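Local coordinates for protein fatty acid synthase 1, isoform A (Drosophila melanogaster, PDB 6FN6) that probably builds long-chain saturated fatty acids from acetyl-CoA and malonyl-CoA with NADPH, this piece being its dehydratase, enoylreductase and ketoreductase modifying region, at residues Arg745-Leu748 against Leu749-Pro753. Sequence-based numbering, arbitrary orientation.
Sequences REFL and LKRFP
Leu749 follows Arg745 by one turn of helix 742-751, the crossover helix of a beta-alpha-beta unit between parallel strands 734-739 and 760-762 in the Rossmann-type nucleotide-binding half of the enoylreductase domain. Its amide gives the straightest bond of the turn, Leu749 N to Arg745 O at 3.3 Å with an N-H...O angle of 175°. CD1 of Leu749 lies over one face of the Arg745 guanidinium, whose NH1 has a long, weak ion pair with Glu757.

At Lys750 the backbone bond to Glu746 O is weak, and the aliphatic part of the side chain packs on that same oxygen, Lys750 CG lying 3.2 Å from Glu746 O. Its extended chain, with CG beside the backbone N (chi1 -59°), runs back alongside Glu746, yet Lys750 NZ stops 4.5 Å from Glu746 OE1, too far for a salt bridge, so the attraction is probably modest.

Arg751 is where the helix gives out: its amide bonds weakly to two carbonyls, Phe747 O and Leu748 O. The arginine lies side by side with Phe747, guanidinium and ring planes 11° apart. Both side chains have CG anti to the backbone N, and it is Arg751 CD that comes nearest the ring, obliquely, at Phe747 CZ. Phe747 also touches Gln722 of helix 719-731 and Pro867 and Ile889 in loops.

Phe752 is the first residue to leave helical backbone angles, but its N still bonds to Leu748 O at 3.2 Å. Together Leu748 and Phe752 turn an apolar patch toward Ile725 of helix 719-731, while Leu748 also reaches Thr737 and Val739 of the preceding strand. Within this patch, Leu748 CD2 sits at the edge of the Phe752 ring, near its plane, 3.4 Å from Phe752 CE2.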
loop_
_atom_site.group_PDB
_atom_site.type_symbol
_atom_site.label_atom_id
_atom_site.label_comp_id
_atom_site.label_asym_id
_atom_site.label_seq_id
_atom_site.Cartn_x
_atom_site.Cartn_y
_atom_site.Cartn_z
ATOM N N ARG A 745 0.300 -30.597 -8.242
ATOM C CA ARG A 745 -0.942 -30.874 -7.523
ATOM C C ARG A 745 -0.957 -32.315 -7.024
ATOM O O ARG A 745 -1.218 -32.575 -5.850
ATOM C CB ARG A 745 -2.152 -30.617 -8.426
ATOM C CG ARG A 745 -3.496 -30.908 -7.777
ATOM C CD ARG A 745 -4.627 -30.814 -8.790
ATOM N NE ARG A 745 -5.941 -30.843 -8.143
ATOM C CZ ARG A 745 -6.936 -31.669 -8.475
ATOM N NH1 ARG A 745 -8.082 -31.617 -7.811
ATOM N NH2 ARG A 745 -6.800 -32.548 -9.465
ATOM N N GLU A 746 -0.675 -33.246 -7.929
ATOM C CA GLU A 746 -0.689 -34.668 -7.608
ATOM C C GLU A 746 0.285 -35.018 -6.485
ATOM O O GLU A 746 -0.026 -35.828 -5.613
ATOM C CB GLU A 746 -0.346 -35.488 -8.854
ATOM C CG GLU A 746 -1.457 -35.567 -9.887
ATOM C CD GLU A 746 -1.024 -36.297 -11.145
ATOM O OE1 GLU A 746 0.178 -36.238 -11.482
ATOM O OE2 GLU A 746 -1.886 -36.908 -11.810
ATOM N N PHE A 747 1.463 -34.406 -6.513
ATOM C CA PHE A 747 2.503 -34.683 -5.526
ATOM C C PHE A 747 2.071 -34.328 -4.103
ATOM O O PHE A 747 2.249 -35.125 -3.181
ATOM C CB PHE A 747 3.782 -33.929 -5.891
ATOM C CG PHE A 747 4.795 -33.875 -4.783
ATOM C CD1 PHE A 747 5.641 -34.944 -4.550
ATOM C CD2 PHE A 747 4.912 -32.749 -3.987
ATOM C CE1 PHE A 747 6.575 -34.896 -3.536
ATOM C CE2 PHE A 747 5.845 -32.695 -2.972
ATOM C CZ PHE A 747 6.680 -33.770 -2.749
ATOM N N LEU A 748 1.514 -33.134 -3.925
ATOM C CA LEU A 748 1.064 -32.681 -2.609
ATOM C C LEU A 748 -0.035 -33.571 -2.041
ATOM O O LEU A 748 0.041 -34.013 -0.895
ATOM C CB LEU A 748 0.551 -31.241 -2.682
ATOM C CG LEU A 748 1.557 -30.094 -2.624
ATOM C CD1 LEU A 748 0.830 -28.776 -2.814
ATOM C CD2 LEU A 748 2.312 -30.092 -1.304
ATOM N N LEU A 749 -1.062 -33.814 -2.849
ATOM C CA LEU A 749 -2.204 -34.617 -2.430
ATOM C C LEU A 749 -1.754 -35.938 -1.813
ATOM O O LEU A 749 -2.209 -36.319 -0.734
ATOM C CB LEU A 749 -3.131 -34.882 -3.618
ATOM C CG LEU A 749 -4.089 -33.746 -3.998
ATOM C CD1 LEU A 749 -4.813 -34.072 -5.296
ATOM C CD2 LEU A 749 -5.088 -33.462 -2.889
ATOM N N LYS A 750 -0.858 -36.628 -2.510
ATOM C CA LYS A 750 -0.416 -37.959 -2.112
ATOM C C LYS A 750 0.536 -37.936 -0.917
ATOM O O LYS A 750 0.645 -38.917 -0.182
ATOM C CB LYS A 750 0.272 -38.650 -3.294
ATOM C CG LYS A 750 -0.610 -38.810 -4.525
ATOM C CD LYS A 750 0.211 -39.147 -5.760
ATOM C CE LYS A 750 -0.662 -39.242 -7.002
ATOM N NZ LYS A 750 0.146 -39.410 -8.242
ATOM N N ARG A 751 1.236 -36.823 -0.738
ATOM C CA ARG A 751 2.307 -36.751 0.250
ATOM C C ARG A 751 1.850 -36.380 1.667
ATOM O O ARG A 751 2.527 -36.729 2.636
ATOM C CB ARG A 751 3.375 -35.758 -0.214
ATOM C CG ARG A 751 4.516 -35.587 0.775
ATOM C CD ARG A 751 5.698 -34.890 0.128
ATOM N NE ARG A 751 6.814 -34.708 1.054
ATOM C CZ ARG A 751 7.820 -35.570 1.194
ATOM N NH1 ARG A 751 7.865 -36.683 0.469
ATOM N NH2 ARG A 751 8.792 -35.321 2.061
ATOM N N PHE A 752 0.730 -35.667 1.794
ATOM C CA PHE A 752 0.342 -35.092 3.088
ATOM C C PHE A 752 -0.938 -35.646 3.746
ATOM O O PHE A 752 -1.813 -36.185 3.063
ATOM C CB PHE A 752 0.184 -33.581 2.926
ATOM C CG PHE A 752 1.484 -32.845 2.857
ATOM C CD1 PHE A 752 2.264 -32.689 3.988
ATOM C CD2 PHE A 752 1.937 -32.320 1.658
ATOM C CE1 PHE A 752 3.462 -32.010 3.931
ATOM C CE2 PHE A 752 3.135 -31.642 1.595
ATOM C CZ PHE A 752 3.902 -31.488 2.732
ATOM N N PRO A 753 -1.033 -35.508 5.091
ATOM C CA PRO A 753 -2.152 -35.911 5.957
ATOM C C PRO A 753 -3.354 -34.955 5.939
ATOM O O PRO A 753 -3.279 -33.871 6.516
ATOM C CB PRO A 753 -1.520 -35.943 7.353
ATOM C CG PRO A 753 -0.401 -35.012 7.289
ATOM C CD PRO A 753 0.125 -35.074 5.897
#